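Local coordinates for putative branched-chain amino acid ABC transporter, periplasmic branched-chain amino acid-binding protein (Pseudomonas protegens Pf-5, PDB 4RU0), which probably binds a small solute, perhaps a branched-chain amino acid, in the periplasm and delivers it to an ABC transporter for uptake, at residues 107-118 with 129-138; 389-399 with 411-422. All coordinates share one frame; numbering follows the deposited sequence.

Overall arrangement
Contact 1 (107-118 with 129-138) is mostly buried, whereas contact 2 (389-399 with 411-422) is only partly so; their centres lie 19 Å apart and their nearest atoms about 7 Å, without touching. Contact 1 closes the passage from an extended run through helix 114-126 to strand 131-132; its chemistry is a backbone bridge, aliphatic packing and the hydroxyl of buried Tyr136 at a helix N-terminus, charge entering only at the Tyr118 end. Contact 2 joins strands 396-402 and 407-415, a hairpin at one margin of the seven-stranded mixed sheet, and then continues to helix 418-435, where arginines and acids take over from sheet bonds. Phe151 links the two, bonding to the backbones of Leu131 and Thr133 and stacking on His391.

Contact 1: 107-118 with 129-138; sequences AVYQPNGAPAAY and IPLITLGYGR. With GOL (glycerol), chain D.
Tyr109 and Leu131 form a single backbone bridge: Tyr109 N donates to Pro130 O (2.9 Å), and Ile132 N to Tyr109 O (2.8 Å). The extended run 107-113 and strand 131-132 are joined by helix 114-126, an arrangement resembling a beta-alpha-beta crossover, as in the periplasmic binding protein fold. Around the bridge the packing is aliphatic. Ile132 sends CD1 against Val108 CB and lays CB against Gln110 CG (3.6 Å), these last two side chains running alongside in the same direction; helix 355-363 adds Leu362 to this cluster. Leu131 CD2 meets CD2 of Tyr109, whose ring also packs edge-to-face with Tyr94.

Farther along, Tyr136 ends the type II beta turn that begins at Thr133. Its CG sits between the backbone N and carbonyl carbon (chi1 79°), which places the ring over Thr133 CB and its hydroxyl at the N-terminus of the helix. There Tyr136 OH accepts from Gly113 N, the N-cap residue, at 3.0 Å, and a water joins the same hydroxyl to Asn112 N and Ile132 O. Ala117 CB fits against Thr133 CG2 (3.6 Å) and the Tyr136 ring. Beyond Ala114, whose side chain lies about 4 Å from the bound pentaoxaheptadecane, the contact reaches exposed Tyr118. The extended Arg138 chain lays its guanidinium flat on that ring, planes 15° apart, in a cation-pi stack; a second water connects Arg138 NE to Ala117 O. Arg138 NH1 lies over the ring centre, bonds weakly to Tyr118 O, and donates to glycerol O2 at 3.2 Å.

Contact 2: 389-399 with 411-422; sequences RDHEGGGAARV and SEWIAADRALLR
Arg398 starts with CG beside its backbone N (chi1 -65°) and bends at chi3 (65°), so that its methylenes pass over one face of Trp413 while the guanidinium turns steeply to the indole plane. CG stands 3.6 Å from the centroid of the six-membered ring, a CH-pi contact, and CZ makes a longer cation-pi approach to the five-membered ring. Ala396 CB reaches Trp413 CE3 at 4.0 Å. With an alanine at Trp413, the Arg398 methylenes would probably lose their flat support and the guanidinium be freer to turn. The backbones here form an antiparallel beta hairpin: Ala397 and Ile414 are a hydrogen-bonded pair, with Ile414 N to Ala397 O at 2.9 Å, and Ser411 OG accepts from Val399 N (3.0 Å) while donating to Glu412 O.

On the N-terminal side of Gly395, residues 389-394 face the start of helix 418-435. Asp390 OD1, near Arg418, accepts from Glu392 N (an Asx turn) and from Gly393 N (completing an Asx motif), both from the same face of its carboxylate. Glu392, held by Ser159 and Thr156, gives Arg418 a long, out-of-plane ion pair. Arg422, salt-bridged to Asp426, grips Arg389 O end-on with NH1 (3.0 Å) and NH2 (3.1 Å).

Contact 1: 107-118 with 129-138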
loop_
_atom_site.group_PDB
_atom_site.type_symbol
_atom_site.label_atom_id
_atom_site.label_comp_id
_atom_site.label_asym_id
_atom_site.label_seq_id
_atom_site.Cartn_x
_atom_site.Cartn_y
_atom_site.Cartn_z
ATOM N N ALA A 107 7.227 -10.114 15.843
ATOM C CA ALA A 107 7.753 -10.756 14.647
ATOM C C ALA A 107 7.933 -9.740 13.521
ATOM O O ALA A 107 8.962 -9.717 12.851
ATOM C CB ALA A 107 6.838 -11.882 14.203
ATOM N N VAL A 108 6.915 -8.906 13.324
ATOM C CA VAL A 108 6.922 -7.882 12.288
ATOM C C VAL A 108 6.294 -6.609 12.833
ATOM O O VAL A 108 5.471 -6.657 13.751
ATOM C CB VAL A 108 6.150 -8.326 11.026
ATOM C CG1 VAL A 108 6.912 -9.416 10.281
ATOM C CG2 VAL A 108 4.768 -8.801 11.407
ATOM N N TYR A 109 6.690 -5.468 12.277
ATOM C CA TYR A 109 6.174 -4.192 12.749
ATOM C C TYR A 109 5.658 -3.304 11.610
ATOM O O TYR A 109 6.342 -3.091 10.606
ATOM C CB TYR A 109 7.249 -3.449 13.544
ATOM C CG TYR A 109 6.707 -2.237 14.260
ATOM C CD1 TYR A 109 6.163 -2.349 15.533
ATOM C CD2 TYR A 109 6.718 -0.982 13.658
ATOM C CE1 TYR A 109 5.651 -1.244 16.191
ATOM C CE2 TYR A 109 6.210 0.127 14.309
ATOM C CZ TYR A 109 5.679 -0.009 15.574
ATOM O OH TYR A 109 5.170 1.090 16.228
ATOM N N GLN A 110 4.447 -2.782 11.788
ATOM C CA GLN A 110 3.815 -1.905 10.798
ATOM C C GLN A 110 3.521 -0.539 11.397
ATOM O O GLN A 110 2.540 -0.373 12.118
ATOM C CB GLN A 110 2.522 -2.527 10.271
ATOM C CG GLN A 110 2.727 -3.808 9.491
ATOM C CD GLN A 110 1.638 -4.834 9.751
ATOM O OE1 GLN A 110 1.242 -5.057 10.895
ATOM N NE2 GLN A 110 1.151 -5.464 8.689
ATOM N N PRO A 111 4.379 0.447 11.106
ATOM C CA PRO A 111 4.227 1.787 11.690
ATOM C C PRO A 111 2.947 2.505 11.254
ATOM O O PRO A 111 2.491 3.390 11.971
ATOM C CB PRO A 111 5.473 2.535 11.191
ATOM C CG PRO A 111 5.969 1.753 10.033
ATOM C CD PRO A 111 5.603 0.328 10.297
ATOM N N ASN A 112 2.378 2.116 10.116
ATOM C CA ASN A 112 1.165 2.751 9.599
ATOM C C ASN A 112 1.315 4.269 9.499
ATOM O O ASN A 112 0.502 5.022 10.035
ATOM C CB ASN A 112 -0.041 2.403 10.473
ATOM C CG ASN A 112 -0.318 0.909 10.524
ATOM O OD1 ASN A 112 -0.230 0.217 9.512
ATOM N ND2 ASN A 112 -0.647 0.403 11.710
ATOM N N GLY A 113 2.363 4.709 8.815
ATOM C CA GLY A 113 2.705 6.119 8.765
ATOM C C GLY A 113 4.043 6.355 8.090
ATOM O O GLY A 113 5.077 5.856 8.534
ATOM N N ALA A 114 4.018 7.117 7.005
ATOM C CA ALA A 114 5.215 7.382 6.215
ATOM C C ALA A 114 6.330 8.102 6.998
ATOM O O ALA A 114 7.473 7.642 6.976
ATOM C CB ALA A 114 4.845 8.168 4.967
ATOM N N PRO A 115 6.016 9.218 7.694
ATOM C CA PRO A 115 7.097 9.889 8.435
ATOM C C PRO A 115 7.701 9.026 9.547
ATOM O O PRO A 115 8.921 9.055 9.759
ATOM C CB PRO A 115 6.405 11.122 9.035
ATOM C CG PRO A 115 5.201 11.344 8.175
ATOM C CD PRO A 115 4.752 9.970 7.795
ATOM N N ALA A 116 6.859 8.279 10.254
ATOM C CA ALA A 116 7.345 7.373 11.288
ATOM C C ALA A 116 8.196 6.274 10.663
ATOM O O ALA A 116 9.271 5.963 11.160
ATOM C CB ALA A 116 6.186 6.769 12.070
ATOM N N ALA A 117 7.708 5.698 9.569
ATOM C CA ALA A 117 8.401 4.594 8.918
ATOM C C ALA A 117 9.773 5.021 8.414
ATOM O O ALA A 117 10.749 4.290 8.564
ATOM C CB ALA A 117 7.575 4.047 7.777
ATOM N N TYR A 118 9.836 6.201 7.809
ATOM C CA TYR A 118 11.090 6.734 7.307
ATOM C C TYR A 118 12.107 6.895 8.441
ATOM O O TYR A 118 13.261 6.496 8.313
ATOM C CB TYR A 118 10.854 8.075 6.615
ATOM C CG TYR A 118 12.012 8.536 5.763
ATOM C CD1 TYR A 118 12.177 8.058 4.467
ATOM C CD2 TYR A 118 12.933 9.455 6.245
ATOM C CE1 TYR A 118 13.230 8.476 3.677
ATOM C CE2 TYR A 118 13.999 9.885 5.455
ATOM C CZ TYR A 118 14.142 9.390 4.175
ATOM O OH TYR A 118 15.193 9.806 3.385
ATOM N N ILE A 129 14.269 -5.789 13.594
ATOM C CA ILE A 129 12.816 -5.826 13.523
ATOM C C ILE A 129 12.331 -5.372 12.146
ATOM O O ILE A 129 12.561 -4.234 11.742
ATOM C CB ILE A 129 12.177 -4.952 14.606
ATOM C CG1 ILE A 129 12.583 -5.457 15.989
ATOM C CG2 ILE A 129 10.664 -4.949 14.453
ATOM C CD1 ILE A 129 11.805 -4.844 17.120
ATOM N N PRO A 130 11.659 -6.274 11.418
ATOM C CA PRO A 130 11.192 -5.967 10.065
ATOM C C PRO A 130 10.129 -4.878 10.070
ATOM O O PRO A 130 9.135 -4.994 10.783
ATOM C CB PRO A 130 10.598 -7.296 9.578
ATOM C CG PRO A 130 11.037 -8.329 10.568
ATOM C CD PRO A 130 11.244 -7.612 11.857
ATOM N N LEU A 131 10.354 -3.820 9.300
ATOM C CA LEU A 131 9.337 -2.802 9.106
ATOM C C LEU A 131 8.546 -3.139 7.862
ATOM O O LEU A 131 9.118 -3.318 6.790
ATOM C CB LEU A 131 9.953 -1.409 8.971
ATOM C CG LEU A 131 10.627 -0.800 10.201
ATOM C CD1 LEU A 131 11.012 0.656 9.926
ATOM C CD2 LEU A 131 9.767 -0.915 11.456
ATOM N N ILE A 132 7.233 -3.239 8.008
ATOM C CA ILE A 132 6.360 -3.416 6.861
ATOM C C ILE A 132 5.651 -2.106 6.549
ATOM O O ILE A 132 4.952 -1.551 7.396
ATOM C CB ILE A 132 5.316 -4.520 7.100
ATOM C CG1 ILE A 132 5.997 -5.878 7.274
ATOM C CG2 ILE A 132 4.330 -4.571 5.957
ATOM C CD1 ILE A 132 5.045 -6.984 7.702
ATOM N N THR A 133 5.838 -1.627 5.329
ATOM C CA THR A 133 5.057 -0.516 4.790
ATOM C C THR A 133 4.360 -0.950 3.513
ATOM O O THR A 133 4.957 -1.028 2.467
ATOM C CB THR A 133 5.924 0.732 4.515
ATOM O OG1 THR A 133 6.942 0.429 3.568
ATOM C CG2 THR A 133 6.570 1.214 5.756
ATOM N N LEU A 134 3.063 -1.167 3.592
ATOM C CA LEU A 134 2.332 -1.677 2.450
ATOM C C LEU A 134 1.952 -0.527 1.541
ATOM O O LEU A 134 1.286 0.392 1.948
ATOM C CB LEU A 134 1.095 -2.419 2.940
ATOM C CG LEU A 134 0.241 -3.277 2.023
ATOM C CD1 LEU A 134 1.012 -4.450 1.477
ATOM C CD2 LEU A 134 -0.968 -3.781 2.786
ATOM N N GLY A 135 2.404 -0.588 0.304
ATOM C CA GLY A 135 2.157 0.453 -0.673
ATOM C C GLY A 135 2.747 1.822 -0.395
ATOM O O GLY A 135 2.231 2.817 -0.841
ATOM N N TYR A 136 3.830 1.874 0.344
ATOM C CA TYR A 136 4.451 3.133 0.682
ATOM C C TYR A 136 5.863 2.883 1.166
ATOM O O TYR A 136 6.310 1.783 1.126
ATOM C CB TYR A 136 3.594 3.961 1.637
ATOM C CG TYR A 136 3.628 3.590 3.093
ATOM C CD1 TYR A 136 2.878 2.552 3.581
ATOM C CD2 TYR A 136 4.360 4.327 3.985
ATOM C CE1 TYR A 136 2.885 2.241 4.917
ATOM C CE2 TYR A 136 4.380 4.018 5.316
ATOM C CZ TYR A 136 3.640 2.974 5.776
ATOM O OH TYR A 136 3.676 2.683 7.094
ATOM N N GLY A 137 6.580 3.922 1.540
ATOM C CA GLY A 137 7.914 3.757 2.088
ATOM C C GLY A 137 9.021 3.852 1.052
ATOM O O GLY A 137 8.788 4.292 -0.077
ATOM N N ARG A 138 10.228 3.448 1.437
ATOM C CA ARG A 138 11.392 3.559 0.564
ATOM C C ARG A 138 11.339 2.564 -0.590
ATOM O O ARG A 138 11.365 1.354 -0.370
ATOM C CB ARG A 138 12.668 3.343 1.364
ATOM C CG ARG A 138 12.801 4.222 2.594
ATOM C CD ARG A 138 13.944 3.729 3.465
ATOM N NE ARG A 138 14.229 4.607 4.598
ATOM C CZ ARG A 138 15.066 5.641 4.551
ATOM N NH1 ARG A 138 15.273 6.373 5.641
ATOM N NH2 ARG A 138 15.691 5.947 3.413
HETATM C C1 GOL D . 18.592 10.710 5.746
HETATM O O1 GOL D . 17.324 11.195 6.234
HETATM C C2 GOL D . 18.537 9.537 4.766
HETATM O O2 GOL D . 17.685 8.485 5.202
HETATM C C3 GOL D . 18.333 9.971 3.312
HETATM O O3 GOL D . 18.631 8.945 2.344
HETATM O O HOH W 1 2.974 0.237 8.008
HETATM O O HOH W 2 11.728 3.569 6.150
#

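Contact 2: 389-399 with 411-422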
loop_
_atom_site.group_PDB
_atom_site.type_symbol
_atom_site.label_atom_id
_atom_site.label_comp_id
_atom_site.label_asym_id
_atom_site.label_seq_id
_atom_site.Cartn_x
_atom_site.Cartn_y
_atom_site.Cartn_z
ATOM N N ARG A 389 16.311 -10.640 -2.335
ATOM C CA ARG A 389 16.570 -9.677 -3.393
ATOM C C ARG A 389 15.355 -8.776 -3.652
ATOM O O ARG A 389 15.485 -7.686 -4.215
ATOM C CB ARG A 389 16.958 -10.426 -4.672
ATOM C CG ARG A 389 17.672 -9.606 -5.720
ATOM C CD ARG A 389 17.699 -10.361 -7.040
ATOM N NE ARG A 389 16.353 -10.535 -7.581
ATOM C CZ ARG A 389 15.837 -9.782 -8.545
ATOM N NH1 ARG A 389 14.599 -9.999 -8.976
ATOM N NH2 ARG A 389 16.564 -8.812 -9.084
ATOM N N ASP A 390 14.176 -9.232 -3.234
ATOM C CA ASP A 390 12.927 -8.546 -3.566
ATOM C C ASP A 390 11.963 -8.452 -2.389
ATOM O O ASP A 390 11.193 -9.372 -2.127
ATOM C CB ASP A 390 12.237 -9.254 -4.736
ATOM C CG ASP A 390 10.877 -8.659 -5.064
ATOM O OD1 ASP A 390 10.661 -7.458 -4.794
ATOM O OD2 ASP A 390 10.018 -9.396 -5.595
ATOM N N HIS A 391 11.984 -7.315 -1.706
ATOM C CA HIS A 391 11.118 -7.100 -0.554
ATOM C C HIS A 391 9.755 -6.514 -0.943
ATOM O O HIS A 391 8.956 -6.147 -0.078
ATOM C CB HIS A 391 11.818 -6.192 0.461
ATOM C CG HIS A 391 12.855 -6.897 1.283
ATOM N ND1 HIS A 391 13.452 -6.316 2.380
ATOM C CD2 HIS A 391 13.391 -8.134 1.171
ATOM C CE1 HIS A 391 14.316 -7.169 2.913
ATOM N NE2 HIS A 391 14.296 -8.279 2.190
ATOM N N GLU A 392 9.488 -6.439 -2.243
ATOM C CA GLU A 392 8.185 -5.996 -2.724
ATOM C C GLU A 392 7.296 -7.204 -2.971
ATOM O O GLU A 392 6.235 -7.343 -2.366
ATOM C CB GLU A 392 8.312 -5.163 -4.005
ATOM C CG GLU A 392 6.984 -4.582 -4.466
ATOM C CD GLU A 392 7.070 -3.865 -5.807
ATOM O OE1 GLU A 392 8.074 -4.044 -6.529
ATOM O OE2 GLU A 392 6.121 -3.121 -6.140
ATOM N N GLY A 393 7.740 -8.070 -3.876
ATOM C CA GLY A 393 7.104 -9.360 -4.090
ATOM C C GLY A 393 5.757 -9.360 -4.784
ATOM O O GLY A 393 5.146 -10.418 -4.932
ATOM N N GLY A 394 5.288 -8.190 -5.212
ATOM C CA GLY A 394 3.991 -8.087 -5.867
ATOM C C GLY A 394 4.022 -7.274 -7.148
ATOM O O GLY A 394 4.252 -7.809 -8.230
ATOM N N GLY A 395 3.776 -5.974 -7.023
ATOM C CA GLY A 395 3.870 -5.065 -8.148
ATOM C C GLY A 395 2.651 -5.005 -9.056
ATOM O O GLY A 395 2.758 -4.552 -10.189
ATOM N N ALA A 396 1.493 -5.449 -8.574
ATOM C CA ALA A 396 0.274 -5.356 -9.373
ATOM C C ALA A 396 -0.768 -4.460 -8.714
ATOM O O ALA A 396 -0.688 -4.172 -7.522
ATOM C CB ALA A 396 -0.306 -6.737 -9.623
ATOM N N ALA A 397 -1.743 -4.019 -9.502
ATOM C CA ALA A 397 -2.853 -3.223 -8.989
ATOM C C ALA A 397 -4.090 -3.428 -9.844
ATOM O O ALA A 397 -3.996 -3.888 -10.979
ATOM C CB ALA A 397 -2.485 -1.751 -8.947
ATOM N N ARG A 398 -5.246 -3.080 -9.293
ATOM C CA ARG A 398 -6.493 -3.122 -10.042
ATOM C C ARG A 398 -7.037 -1.715 -10.227
ATOM O O ARG A 398 -6.780 -0.831 -9.411
ATOM C CB ARG A 398 -7.524 -4.001 -9.332
ATOM C CG ARG A 398 -7.134 -5.465 -9.249
ATOM C CD ARG A 398 -8.145 -6.265 -8.447
ATOM N NE ARG A 398 -9.458 -6.305 -9.084
ATOM C CZ ARG A 398 -9.884 -7.299 -9.858
ATOM N NH1 ARG A 398 -9.097 -8.338 -10.096
ATOM N NH2 ARG A 398 -11.096 -7.253 -10.395
ATOM N N VAL A 399 -7.782 -1.511 -11.306
ATOM C CA VAL A 399 -8.406 -0.223 -11.565
ATOM C C VAL A 399 -9.870 -0.262 -11.144
ATOM O O VAL A 399 -10.582 -1.216 -11.445
ATOM C CB VAL A 399 -8.304 0.160 -13.050
ATOM C CG1 VAL A 399 -8.877 1.556 -13.287
ATOM C CG2 VAL A 399 -6.856 0.070 -13.520
ATOM N N SER A 411 -10.989 -3.699 -14.111
ATOM C CA SER A 411 -9.830 -4.409 -14.638
ATOM C C SER A 411 -9.454 -5.589 -13.765
ATOM O O SER A 411 -9.822 -5.652 -12.592
ATOM C CB SER A 411 -8.625 -3.469 -14.773
ATOM O OG SER A 411 -7.810 -3.504 -13.611
ATOM N N GLU A 412 -8.713 -6.523 -14.349
ATOM C CA GLU A 412 -8.063 -7.573 -13.581
ATOM C C GLU A 412 -6.811 -7.004 -12.934
ATOM O O GLU A 412 -6.579 -5.791 -12.966
ATOM C CB GLU A 412 -7.694 -8.759 -14.472
ATOM C CG GLU A 412 -8.768 -9.151 -15.465
ATOM C CD GLU A 412 -9.966 -9.792 -14.803
ATOM O OE1 GLU A 412 -9.829 -10.281 -13.659
ATOM O OE2 GLU A 412 -11.047 -9.808 -15.430
ATOM N N TRP A 413 -5.996 -7.879 -12.356
ATOM C CA TRP A 413 -4.707 -7.453 -11.848
ATOM C C TRP A 413 -3.795 -7.105 -13.017
ATOM O O TRP A 413 -3.561 -7.921 -13.908
ATOM C CB TRP A 413 -4.074 -8.534 -10.970
ATOM C CG TRP A 413 -4.799 -8.767 -9.678
ATOM C CD1 TRP A 413 -5.657 -9.788 -9.395
ATOM C CD2 TRP A 413 -4.738 -7.955 -8.497
ATOM N NE1 TRP A 413 -6.130 -9.669 -8.112
ATOM C CE2 TRP A 413 -5.582 -8.554 -7.538
ATOM C CE3 TRP A 413 -4.052 -6.784 -8.156
ATOM C CZ2 TRP A 413 -5.758 -8.021 -6.259
ATOM C CZ3 TRP A 413 -4.229 -6.254 -6.885
ATOM C CH2 TRP A 413 -5.071 -6.875 -5.952
ATOM N N ILE A 414 -3.306 -5.870 -13.011
ATOM C CA ILE A 414 -2.344 -5.402 -13.991
ATOM C C ILE A 414 -0.937 -5.498 -13.408
ATOM O O ILE A 414 -0.588 -4.745 -12.497
ATOM C CB ILE A 414 -2.622 -3.941 -14.403
ATOM C CG1 ILE A 414 -4.110 -3.739 -14.713
ATOM C CG2 ILE A 414 -1.740 -3.534 -15.572
ATOM C CD1 ILE A 414 -4.613 -4.542 -15.891
ATOM N N ALA A 415 -0.131 -6.419 -13.924
ATOM C CA ALA A 415 1.229 -6.605 -13.419
ATOM C C ALA A 415 2.185 -5.535 -13.948
ATOM O O ALA A 415 2.066 -5.097 -15.092
ATOM C CB ALA A 415 1.740 -7.992 -13.784
ATOM N N ALA A 416 3.134 -5.124 -13.110
ATOM C CA ALA A 416 4.179 -4.183 -13.513
ATOM C C ALA A 416 5.325 -4.899 -14.206
ATOM O O ALA A 416 5.544 -6.091 -13.987
ATOM C CB ALA A 416 4.707 -3.426 -12.312
ATOM N N ASP A 417 6.063 -4.165 -15.032
ATOM C CA ASP A 417 7.277 -4.697 -15.635
ATOM C C ASP A 417 8.448 -4.438 -14.694
ATOM O O ASP A 417 9.265 -3.540 -14.922
ATOM C CB ASP A 417 7.531 -4.066 -17.002
ATOM C CG ASP A 417 8.560 -4.830 -17.815
ATOM O OD1 ASP A 417 9.152 -5.800 -17.287
ATOM O OD2 ASP A 417 8.789 -4.453 -18.982
ATOM N N ARG A 418 8.518 -5.222 -13.627
ATOM C CA ARG A 418 9.495 -4.976 -12.580
ATOM C C ARG A 418 10.921 -5.246 -13.053
ATOM O O ARG A 418 11.866 -4.624 -12.571
ATOM C CB ARG A 418 9.164 -5.820 -11.354
ATOM C CG ARG A 418 7.878 -5.393 -10.670
ATOM C CD ARG A 418 7.216 -6.556 -9.968
ATOM N NE ARG A 418 8.070 -7.096 -8.928
ATOM C CZ ARG A 418 7.901 -8.283 -8.360
ATOM N NH1 ARG A 418 6.903 -9.075 -8.738
ATOM N NH2 ARG A 418 8.741 -8.678 -7.417
ATOM N N ALA A 419 11.073 -6.165 -14.002
ATOM C CA ALA A 419 12.384 -6.453 -14.576
ATOM C C ALA A 419 12.934 -5.213 -15.274
ATOM O O ALA A 419 14.121 -4.894 -15.163
ATOM C CB ALA A 419 12.301 -7.618 -15.546
ATOM N N LEU A 420 12.057 -4.511 -15.982
ATOM C CA LEU A 420 12.437 -3.306 -16.700
ATOM C C LEU A 420 12.912 -2.196 -15.759
ATOM O O LEU A 420 13.849 -1.461 -16.074
ATOM C CB LEU A 420 11.257 -2.816 -17.539
ATOM C CG LEU A 420 11.436 -1.525 -18.330
ATOM C CD1 LEU A 420 12.628 -1.642 -19.262
ATOM C CD2 LEU A 420 10.165 -1.225 -19.109
ATOM N N LEU A 421 12.267 -2.085 -14.600
ATOM C CA LEU A 421 12.576 -1.028 -13.634
ATOM C C LEU A 421 13.735 -1.361 -12.699
ATOM O O LEU A 421 14.301 -0.467 -12.067
ATOM C CB LEU A 421 11.349 -0.718 -12.781
ATOM C CG LEU A 421 10.088 -0.257 -13.491
ATOM C CD1 LEU A 421 8.928 -0.269 -12.506
ATOM C CD2 LEU A 421 10.294 1.129 -14.072
ATOM N N ARG A 422 14.077 -2.642 -12.608
ATOM C CA ARG A 422 15.067 -3.121 -11.642
ATOM C C ARG A 422 16.418 -2.375 -11.653
ATOM O O ARG A 422 17.006 -2.175 -10.592
ATOM C CB ARG A 422 15.308 -4.619 -11.848
ATOM C CG ARG A 422 16.198 -5.257 -10.787
ATOM C CD ARG A 422 15.502 -5.342 -9.431
ATOM N NE ARG A 422 16.464 -5.503 -8.346
ATOM C CZ ARG A 422 16.166 -5.908 -7.114
ATOM N NH1 ARG A 422 14.916 -6.217 -6.785
ATOM N NH2 ARG A 422 17.131 -6.016 -6.206
HETATM O O HOH W 3 4.339 -7.494 -11.315
#